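Local coordinates for protein FOKI restriction endonuclease (Planomicrobium okeanokoites, PDB 2FOK) that cleaves double-stranded DNA as a metal-dependent type IIS restriction endonuclease, with separate recognition and cleavage domains, at residues S157-A162 against R290-M295; A162-T167 against G350-G355; F284-K289 against G355-I360. One frame throughout, in Å; residues are numbered along the deposited sequence.

How the contacts relate
All three contacts involve the second recognition subdomain, the D3 domain or the loop between helices 269-279 and 303-319. Contact 1 sets the start of helix 160-169 against that loop. It is partly buried and rests on one backbone hydrogen bond, proline packing and ring edges. Contact 2, on the next turn of the same helix, is buried. There an arginine crosses residues 352-355, where helix 341-352 gives way to a turn. Contact 3 is also buried, farther from the chain's centre. There a lysine amine donates to a backbone carbonyl beside a phenylalanine ring. Contacts 1 and 2 share Ala162; 2 and 3 share Gly355. Pro160 of contact 1 packs on Thr354 and Gly355.

Contact 1. Residues S157-A162 against R290-M295; sequences SSYPPA and RVYWEM
The ring of Tyr159 has Pro161 on one face, and the hydroxyl of Tyr292 sits at its edge. Pro161 CD stands 3.7 Å above the plane of the Tyr159 ring, over its centre. Tyr292 OH comes in near the ring plane, 4.2 Å from Tyr159 CE1. Tyr159 is the N-cap residue of helix 160-169, in the second recognition subdomain, which belongs to a helix-turn-helix clan. Residues 290-295 form part of the loop that runs from helix 269-279 to helix 303-319. The contact therefore ties a helix start to a connecting loop.

Tyr159 points its CB away from the loop. With CG trans to the backbone N (chi1 -175°), the ring still reaches back to Tyr292. Its hydroxyl bonds to Gly9 O, which fixes the far end of the ring. Ile230 and Trp233 of helix 222-236 also pack on Tyr159. The Tyr292 ring meets His115 edge-to-face, and Ala116 touches both tyrosines.

The polar link is made by the backbone. Arg290 N donates to Ser158 O at 3.0 Å. The bond is nearly straight, with an N-H...O angle of 167°. Ser158 OG bonds to Ala155 O.

Beside this bond, Pro160 turns its ring to the loop. Its outer edge meets both backbone and side chain. Pro160 CD lies 3.6 Å from Arg290 O, and Pro160 CG lies 4.2 Å from Val291 CG2.

Contact 2. Residues A162-T167 against G350-G355; sequences AIRILT and GLINTG
Arg164 lies across residues 352-355, where helix 341-352 gives way to a turn, and carries most of this contact. The tight part runs from its base to its tip. Arg164 CB is 3.7 Å from Gly355 N, and Arg164 CG is 3.4 Å from Asn353 O. The backbones approach closely here, with Arg164 CA and Gly355 CA 4.3 Å apart. Gly355 ends the helix in a Schellman motif with positive phi (123°). A side chain there would be jammed against Thr354 O. The chain of Arg164 bends at chi2 (52°), and its end reaches across Asn353. Arg164 NH2 is 2.8 Å from Asn353 OD1, with the guanidinium and amide planes 36° apart. Ile352 O lies over one face of the guanidinium, offset toward its rim. Arg164 NE donates to Asn183 O.

Two touches are looser. Arg164 NH1 is 4.4 Å from CG2 of the partly exposed Ile352. Ile163 CG2 is 4.1 Å from Gly355 O.

The contact thus joins the second recognition subdomain to D3. A positive group beside the carbonyl end of a helix would probably be favourable, since that end carries the negative pole of the helix dipole.

Contact 3. Residues F284-K289 against G355-I360; sequences FTRVPK and GIFIEI
Lys289 starts with CG opposite its own carbonyl carbon, then bends at chi3 (-63°) and chi4, which carries NZ onto Gly355 O. Phe357 also has CG opposite its carbonyl carbon (chi1 -58°), and its ring stands beside the amine. Lys289 NZ donates to Gly355 O at 2.7 Å, tilted 20° from the carbonyl plane. The same NZ is 3.5 Å from Phe357 CE2 and approaches the ring obliquely. Lysine and phenylalanine side chains cross at about a right angle.

NZ also forms a salt bridge with Asp369, whose OD2 accepts from Phe357 N as well. The Asp369 carboxylate probably balances the charge, and Gly355 O gives a second acceptor. A methionine in place of Lys289 would probably leave Asp369 without this mate and Gly355 O without its amine donor.

Arg286 flanks the ring more loosely. Its NH1 is 4.2 Å from Phe357 CD2, and Phe357 lies at the guanidinium edge. Ile163 and Thr167 of helix 160-169 also touch Phe357.

After Gly355 the chain enters strand 358-361. The antiparallel strands 358-361 and 364-367, with 323-324 beside the latter, are consistent with the wing of a winged-helix domain, as the HTH clan of D3 suggests.

Contact 1. Residues S157-A162 against R290-M295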
loop_
_atom_site.group_PDB
_atom_site.type_symbol
_atom_site.label_atom_id
_atom_site.label_comp_id
_atom_site.label_asym_id
_atom_site.label_seq_id
_atom_site.Cartn_x
_atom_site.Cartn_y
_atom_site.Cartn_z
ATOM N N SER A 157 -4.015 -8.623 -19.251
ATOM C CA SER A 157 -2.664 -9.143 -19.481
ATOM C C SER A 157 -1.667 -8.020 -19.783
ATOM O O SER A 157 -0.455 -8.208 -19.699
ATOM C CB SER A 157 -2.684 -10.160 -20.622
ATOM O OG SER A 157 -3.457 -11.304 -20.266
ATOM N N SER A 158 -2.196 -6.857 -20.148
ATOM C CA SER A 158 -1.384 -5.676 -20.447
ATOM C C SER A 158 -1.255 -4.836 -19.172
ATOM O O SER A 158 -0.691 -3.736 -19.193
ATOM C CB SER A 158 -2.070 -4.836 -21.513
ATOM O OG SER A 158 -3.191 -4.161 -20.951
ATOM N N TYR A 159 -1.794 -5.368 -18.076
ATOM C CA TYR A 159 -1.797 -4.724 -16.759
ATOM C C TYR A 159 -0.734 -5.413 -15.876
ATOM O O TYR A 159 -0.944 -6.519 -15.389
ATOM C CB TYR A 159 -3.207 -4.866 -16.162
ATOM C CG TYR A 159 -3.409 -4.146 -14.850
ATOM C CD1 TYR A 159 -3.140 -2.786 -14.733
ATOM C CD2 TYR A 159 -3.794 -4.843 -13.705
ATOM C CE1 TYR A 159 -3.236 -2.146 -13.521
ATOM C CE2 TYR A 159 -3.892 -4.202 -12.482
ATOM C CZ TYR A 159 -3.606 -2.855 -12.399
ATOM O OH TYR A 159 -3.677 -2.214 -11.184
ATOM N N PRO A 160 0.412 -4.752 -15.646
ATOM C CA PRO A 160 1.478 -5.351 -14.834
ATOM C C PRO A 160 1.099 -5.983 -13.494
ATOM O O PRO A 160 1.403 -7.152 -13.264
ATOM C CB PRO A 160 2.518 -4.230 -14.699
ATOM C CG PRO A 160 2.258 -3.328 -15.848
ATOM C CD PRO A 160 0.773 -3.403 -16.121
ATOM N N PRO A 161 0.460 -5.225 -12.584
ATOM C CA PRO A 161 0.080 -5.807 -11.292
ATOM C C PRO A 161 -0.593 -7.171 -11.367
ATOM O O PRO A 161 -0.341 -8.032 -10.522
ATOM C CB PRO A 161 -0.817 -4.741 -10.679
ATOM C CG PRO A 161 -0.227 -3.466 -11.203
ATOM C CD PRO A 161 0.105 -3.796 -12.648
ATOM N N ALA A 162 -1.452 -7.361 -12.366
ATOM C CA ALA A 162 -2.144 -8.636 -12.557
ATOM C C ALA A 162 -1.091 -9.669 -12.921
ATOM O O ALA A 162 -1.089 -10.781 -12.407
ATOM C CB ALA A 162 -3.172 -8.522 -13.674
ATOM N N ARG A 290 1.172 -1.793 -20.483
ATOM C CA ARG A 290 1.001 -0.355 -20.359
ATOM C C ARG A 290 1.492 0.144 -19.005
ATOM O O ARG A 290 1.062 -0.354 -17.960
ATOM C CB ARG A 290 -0.477 0.014 -20.507
ATOM C CG ARG A 290 -0.968 0.178 -21.940
ATOM C CD ARG A 290 -2.270 0.992 -21.973
ATOM N NE ARG A 290 -3.081 0.703 -23.157
ATOM C CZ ARG A 290 -3.768 1.619 -23.842
ATOM N NH1 ARG A 290 -3.749 2.897 -23.472
ATOM N NH2 ARG A 290 -4.490 1.259 -24.897
ATOM N N VAL A 291 2.390 1.132 -19.035
ATOM C CA VAL A 291 2.959 1.723 -17.820
ATOM C C VAL A 291 2.866 3.232 -17.966
ATOM O O VAL A 291 3.187 3.776 -19.018
ATOM C CB VAL A 291 4.462 1.353 -17.640
ATOM C CG1 VAL A 291 5.065 2.153 -16.486
ATOM C CG2 VAL A 291 4.618 -0.152 -17.396
ATOM N N TYR A 292 2.423 3.909 -16.918
ATOM C CA TYR A 292 2.296 5.354 -16.970
ATOM C C TYR A 292 2.899 5.977 -15.721
ATOM O O TYR A 292 2.837 5.410 -14.636
ATOM C CB TYR A 292 0.819 5.768 -17.108
ATOM C CG TYR A 292 -0.149 4.654 -16.780
ATOM C CD1 TYR A 292 -0.509 3.712 -17.747
ATOM C CD2 TYR A 292 -0.621 4.476 -15.476
ATOM C CE1 TYR A 292 -1.305 2.615 -17.423
ATOM C CE2 TYR A 292 -1.418 3.379 -15.143
ATOM C CZ TYR A 292 -1.752 2.452 -16.118
ATOM O OH TYR A 292 -2.525 1.356 -15.789
ATOM N N TRP A 293 3.499 7.146 -15.917
ATOM C CA TRP A 293 4.134 7.948 -14.885
ATOM C C TRP A 293 3.301 8.031 -13.605
ATOM O O TRP A 293 3.848 8.059 -12.504
ATOM C CB TRP A 293 4.349 9.349 -15.461
ATOM C CG TRP A 293 5.095 10.307 -14.602
ATOM C CD1 TRP A 293 6.450 10.374 -14.431
ATOM C CD2 TRP A 293 4.541 11.393 -13.863
ATOM N NE1 TRP A 293 6.773 11.442 -13.637
ATOM C CE2 TRP A 293 5.620 12.088 -13.273
ATOM C CE3 TRP A 293 3.232 11.854 -13.644
ATOM C CZ2 TRP A 293 5.435 13.222 -12.473
ATOM C CZ3 TRP A 293 3.044 12.986 -12.847
ATOM C CH2 TRP A 293 4.144 13.656 -12.272
ATOM N N GLU A 294 1.981 8.067 -13.759
ATOM C CA GLU A 294 1.060 8.174 -12.622
ATOM C C GLU A 294 0.891 6.904 -11.809
ATOM O O GLU A 294 0.167 6.900 -10.820
ATOM C CB GLU A 294 -0.323 8.623 -13.098
ATOM C CG GLU A 294 -0.425 10.083 -13.447
ATOM C CD GLU A 294 -0.106 10.351 -14.904
ATOM O OE1 GLU A 294 0.463 9.461 -15.575
ATOM O OE2 GLU A 294 -0.427 11.461 -15.380
ATOM N N MET A 295 1.537 5.820 -12.216
ATOM C CA MET A 295 1.393 4.575 -11.480
ATOM C C MET A 295 2.641 4.216 -10.685
ATOM O O MET A 295 2.621 3.287 -9.873
ATOM C CB MET A 295 1.033 3.428 -12.439
ATOM C CG MET A 295 2.188 2.843 -13.252
ATOM S SD MET A 295 1.810 1.160 -13.858
ATOM C CE MET A 295 3.225 0.250 -13.262
#

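Contact 2. Residues A162-T167 against G350-G355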
loop_
_atom_site.group_PDB
_atom_site.type_symbol
_atom_site.label_atom_id
_atom_site.label_comp_id
_atom_site.label_asym_id
_atom_site.label_seq_id
_atom_site.Cartn_x
_atom_site.Cartn_y
_atom_site.Cartn_z
ATOM N N ALA A 162 -1.452 -7.361 -12.366
ATOM C CA ALA A 162 -2.144 -8.636 -12.557
ATOM C C ALA A 162 -1.091 -9.669 -12.921
ATOM O O ALA A 162 -1.089 -10.781 -12.407
ATOM C CB ALA A 162 -3.172 -8.522 -13.674
ATOM N N ILE A 163 -0.180 -9.294 -13.811
ATOM C CA ILE A 163 0.886 -10.212 -14.196
ATOM C C ILE A 163 1.726 -10.539 -12.964
ATOM O O ILE A 163 2.169 -11.668 -12.796
ATOM C CB ILE A 163 1.785 -9.609 -15.299
ATOM C CG1 ILE A 163 0.972 -9.450 -16.589
ATOM C CG2 ILE A 163 2.998 -10.514 -15.550
ATOM C CD1 ILE A 163 0.146 -10.672 -16.962
ATOM N N ARG A 164 1.933 -9.548 -12.100
ATOM C CA ARG A 164 2.702 -9.748 -10.874
ATOM C C ARG A 164 1.969 -10.682 -9.925
ATOM O O ARG A 164 2.588 -11.525 -9.288
ATOM C CB ARG A 164 2.954 -8.423 -10.152
ATOM C CG ARG A 164 3.695 -8.598 -8.838
ATOM C CD ARG A 164 4.971 -9.431 -9.039
ATOM N NE ARG A 164 5.900 -9.305 -7.917
ATOM C CZ ARG A 164 7.112 -9.860 -7.875
ATOM N NH1 ARG A 164 7.553 -10.584 -8.891
ATOM N NH2 ARG A 164 7.880 -9.704 -6.804
ATOM N N ILE A 165 0.655 -10.528 -9.808
ATOM C CA ILE A 165 -0.090 -11.417 -8.928
ATOM C C ILE A 165 0.041 -12.853 -9.460
ATOM O O ILE A 165 0.178 -13.797 -8.680
ATOM C CB ILE A 165 -1.595 -11.019 -8.834
ATOM C CG1 ILE A 165 -1.742 -9.664 -8.127
ATOM C CG2 ILE A 165 -2.373 -12.072 -8.048
ATOM C CD1 ILE A 165 -1.597 -9.717 -6.603
ATOM N N LEU A 166 0.015 -13.007 -10.787
ATOM C CA LEU A 166 0.125 -14.324 -11.428
ATOM C C LEU A 166 1.496 -14.961 -11.235
ATOM O O LEU A 166 1.617 -16.178 -11.131
ATOM C CB LEU A 166 -0.155 -14.213 -12.924
ATOM C CG LEU A 166 -1.589 -13.929 -13.374
ATOM C CD1 LEU A 166 -1.667 -14.190 -14.873
ATOM C CD2 LEU A 166 -2.594 -14.800 -12.613
ATOM N N THR A 167 2.531 -14.130 -11.205
ATOM C CA THR A 167 3.889 -14.617 -11.013
ATOM C C THR A 167 4.070 -15.143 -9.598
ATOM O O THR A 167 4.787 -16.116 -9.379
ATOM C CB THR A 167 4.925 -13.497 -11.268
ATOM O OG1 THR A 167 4.774 -13.000 -12.605
ATOM C CG2 THR A 167 6.343 -14.026 -11.093
ATOM N N GLY A 350 10.849 -2.201 -6.957
ATOM C CA GLY A 350 9.458 -1.794 -7.061
ATOM C C GLY A 350 8.950 -2.030 -8.470
ATOM O O GLY A 350 7.806 -2.437 -8.655
ATOM N N LEU A 351 9.795 -1.770 -9.472
ATOM C CA LEU A 351 9.391 -1.987 -10.859
ATOM C C LEU A 351 9.093 -3.474 -11.026
ATOM O O LEU A 351 8.057 -3.869 -11.566
ATOM C CB LEU A 351 10.505 -1.548 -11.810
ATOM C CG LEU A 351 10.654 -0.026 -11.919
ATOM C CD1 LEU A 351 11.890 0.325 -12.714
ATOM C CD2 LEU A 351 9.412 0.560 -12.582
ATOM N N ILE A 352 10.012 -4.294 -10.532
ATOM C CA ILE A 352 9.870 -5.737 -10.578
ATOM C C ILE A 352 8.587 -6.116 -9.825
ATOM O O ILE A 352 7.772 -6.894 -10.320
ATOM C CB ILE A 352 11.113 -6.414 -9.919
ATOM C CG1 ILE A 352 12.359 -6.133 -10.775
ATOM C CG2 ILE A 352 10.891 -7.921 -9.752
ATOM C CD1 ILE A 352 13.665 -6.663 -10.191
ATOM N N ASN A 353 8.407 -5.526 -8.645
ATOM C CA ASN A 353 7.248 -5.797 -7.799
ATOM C C ASN A 353 5.888 -5.339 -8.345
ATOM O O ASN A 353 4.840 -5.609 -7.741
ATOM C CB ASN A 353 7.470 -5.181 -6.415
ATOM C CG ASN A 353 8.221 -6.110 -5.471
ATOM O OD1 ASN A 353 8.656 -7.199 -5.852
ATOM N ND2 ASN A 353 8.371 -5.679 -4.225
ATOM N N THR A 354 5.881 -4.645 -9.476
ATOM C CA THR A 354 4.606 -4.214 -10.030
ATOM C C THR A 354 4.239 -4.945 -11.324
ATOM O O THR A 354 3.184 -4.693 -11.901
ATOM C CB THR A 354 4.560 -2.663 -10.213
ATOM O OG1 THR A 354 3.580 -2.310 -11.201
ATOM C CG2 THR A 354 5.895 -2.134 -10.609
ATOM N N GLY A 355 5.101 -5.861 -11.771
ATOM C CA GLY A 355 4.791 -6.630 -12.966
ATOM C C GLY A 355 5.747 -6.612 -14.149
ATOM O O GLY A 355 5.514 -7.317 -15.136
#

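Contact 3. Residues F284-K289 against G355-I360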
loop_
_atom_site.group_PDB
_atom_site.type_symbol
_atom_site.label_atom_id
_atom_site.label_comp_id
_atom_site.label_asym_id
_atom_site.label_seq_id
_atom_site.Cartn_x
_atom_site.Cartn_y
_atom_site.Cartn_z
ATOM N N PHE A 284 3.632 -17.170 -29.329
ATOM C CA PHE A 284 3.034 -15.866 -29.632
ATOM C C PHE A 284 3.663 -14.776 -28.787
ATOM O O PHE A 284 4.048 -15.025 -27.651
ATOM C CB PHE A 284 1.533 -15.897 -29.346
ATOM C CG PHE A 284 0.734 -16.712 -30.329
ATOM C CD1 PHE A 284 1.181 -16.901 -31.632
ATOM C CD2 PHE A 284 -0.485 -17.271 -29.953
ATOM C CE1 PHE A 284 0.426 -17.631 -32.548
ATOM C CE2 PHE A 284 -1.249 -18.004 -30.861
ATOM C CZ PHE A 284 -0.790 -18.184 -32.164
ATOM N N THR A 285 3.765 -13.566 -29.332
ATOM C CA THR A 285 4.346 -12.470 -28.565
ATOM C C THR A 285 3.480 -12.219 -27.350
ATOM O O THR A 285 2.294 -12.544 -27.329
ATOM C CB THR A 285 4.421 -11.120 -29.343
ATOM O OG1 THR A 285 3.595 -11.172 -30.515
ATOM C CG2 THR A 285 5.860 -10.807 -29.713
ATOM N N ARG A 286 4.087 -11.631 -26.338
ATOM C CA ARG A 286 3.380 -11.317 -25.123
ATOM C C ARG A 286 2.541 -10.079 -25.407
ATOM O O ARG A 286 2.739 -9.398 -26.417
ATOM C CB ARG A 286 4.381 -11.023 -24.013
ATOM C CG ARG A 286 5.000 -9.637 -24.079
ATOM C CD ARG A 286 6.183 -9.539 -23.128
ATOM N NE ARG A 286 7.333 -10.299 -23.615
ATOM C CZ ARG A 286 8.360 -10.683 -22.864
ATOM N NH1 ARG A 286 8.397 -10.387 -21.571
ATOM N NH2 ARG A 286 9.368 -11.340 -23.413
ATOM N N VAL A 287 1.599 -9.792 -24.524
ATOM C CA VAL A 287 0.762 -8.619 -24.688
ATOM C C VAL A 287 1.585 -7.423 -24.208
ATOM O O VAL A 287 2.082 -7.423 -23.083
ATOM C CB VAL A 287 -0.516 -8.742 -23.838
ATOM C CG1 VAL A 287 -1.361 -7.501 -24.002
ATOM C CG2 VAL A 287 -1.292 -10.004 -24.240
ATOM N N PRO A 288 1.781 -6.409 -25.071
ATOM C CA PRO A 288 2.565 -5.260 -24.610
ATOM C C PRO A 288 1.932 -4.665 -23.351
ATOM O O PRO A 288 0.725 -4.428 -23.310
ATOM C CB PRO A 288 2.524 -4.301 -25.793
ATOM C CG PRO A 288 2.248 -5.176 -26.978
ATOM C CD PRO A 288 1.350 -6.258 -26.471
ATOM N N LYS A 289 2.743 -4.428 -22.326
ATOM C CA LYS A 289 2.227 -3.879 -21.073
ATOM C C LYS A 289 2.244 -2.360 -21.033
ATOM O O LYS A 289 3.192 -1.729 -21.488
ATOM C CB LYS A 289 3.014 -4.436 -19.889
ATOM C CG LYS A 289 2.590 -5.843 -19.500
ATOM C CD LYS A 289 3.367 -6.349 -18.294
ATOM C CE LYS A 289 4.838 -6.460 -18.574
ATOM N NZ LYS A 289 5.429 -7.611 -17.818
ATOM N N GLY A 355 5.101 -5.861 -11.771
ATOM C CA GLY A 355 4.791 -6.630 -12.966
ATOM C C GLY A 355 5.747 -6.612 -14.149
ATOM O O GLY A 355 5.514 -7.317 -15.136
ATOM N N ILE A 356 6.811 -5.820 -14.063
ATOM C CA ILE A 356 7.785 -5.718 -15.141
ATOM C C ILE A 356 8.949 -6.677 -14.878
ATOM O O ILE A 356 9.435 -6.771 -13.753
ATOM C CB ILE A 356 8.307 -4.262 -15.260
ATOM C CG1 ILE A 356 7.119 -3.308 -15.459
ATOM C CG2 ILE A 356 9.282 -4.134 -16.436
ATOM C CD1 ILE A 356 7.066 -2.170 -14.462
ATOM N N PHE A 357 9.388 -7.391 -15.916
ATOM C CA PHE A 357 10.473 -8.361 -15.769
ATOM C C PHE A 357 11.873 -7.806 -16.009
ATOM O O PHE A 357 12.232 -7.469 -17.133
ATOM C CB PHE A 357 10.255 -9.545 -16.713
ATOM C CG PHE A 357 8.955 -10.259 -16.500
ATOM C CD1 PHE A 357 8.752 -11.035 -15.365
ATOM C CD2 PHE A 357 7.929 -10.148 -17.430
ATOM C CE1 PHE A 357 7.536 -11.692 -15.159
ATOM C CE2 PHE A 357 6.711 -10.804 -17.233
ATOM C CZ PHE A 357 6.516 -11.576 -16.096
ATOM N N ILE A 358 12.662 -7.733 -14.942
ATOM C CA ILE A 358 14.036 -7.251 -15.018
ATOM C C ILE A 358 14.934 -8.289 -14.361
ATOM O O ILE A 358 14.957 -8.417 -13.138
ATOM C CB ILE A 358 14.216 -5.898 -14.286
ATOM C CG1 ILE A 358 13.278 -4.858 -14.898
ATOM C CG2 ILE A 358 15.668 -5.436 -14.380
ATOM C CD1 ILE A 358 13.263 -3.527 -14.164
ATOM N N GLU A 359 15.658 -9.041 -15.182
ATOM C CA GLU A 359 16.558 -10.067 -14.675
ATOM C C GLU A 359 17.784 -9.427 -14.051
ATOM O O GLU A 359 18.272 -8.400 -14.523
ATOM C CB GLU A 359 16.997 -11.011 -15.802
ATOM C CG GLU A 359 18.391 -11.627 -15.613
ATOM C CD GLU A 359 19.316 -11.369 -16.792
ATOM O OE1 GLU A 359 19.083 -11.955 -17.870
ATOM O OE2 GLU A 359 20.279 -10.580 -16.647
ATOM N N ILE A 360 18.255 -10.036 -12.972
ATOM C CA ILE A 360 19.445 -9.577 -12.273
ATOM C C ILE A 360 20.383 -10.778 -12.185
ATOM O O ILE A 360 20.063 -11.780 -11.543
ATOM C CB ILE A 360 19.114 -9.078 -10.841
ATOM C CG1 ILE A 360 18.008 -8.023 -10.899
ATOM C CG2 ILE A 360 20.366 -8.489 -10.181
ATOM C CD1 ILE A 360 17.130 -7.987 -9.647
#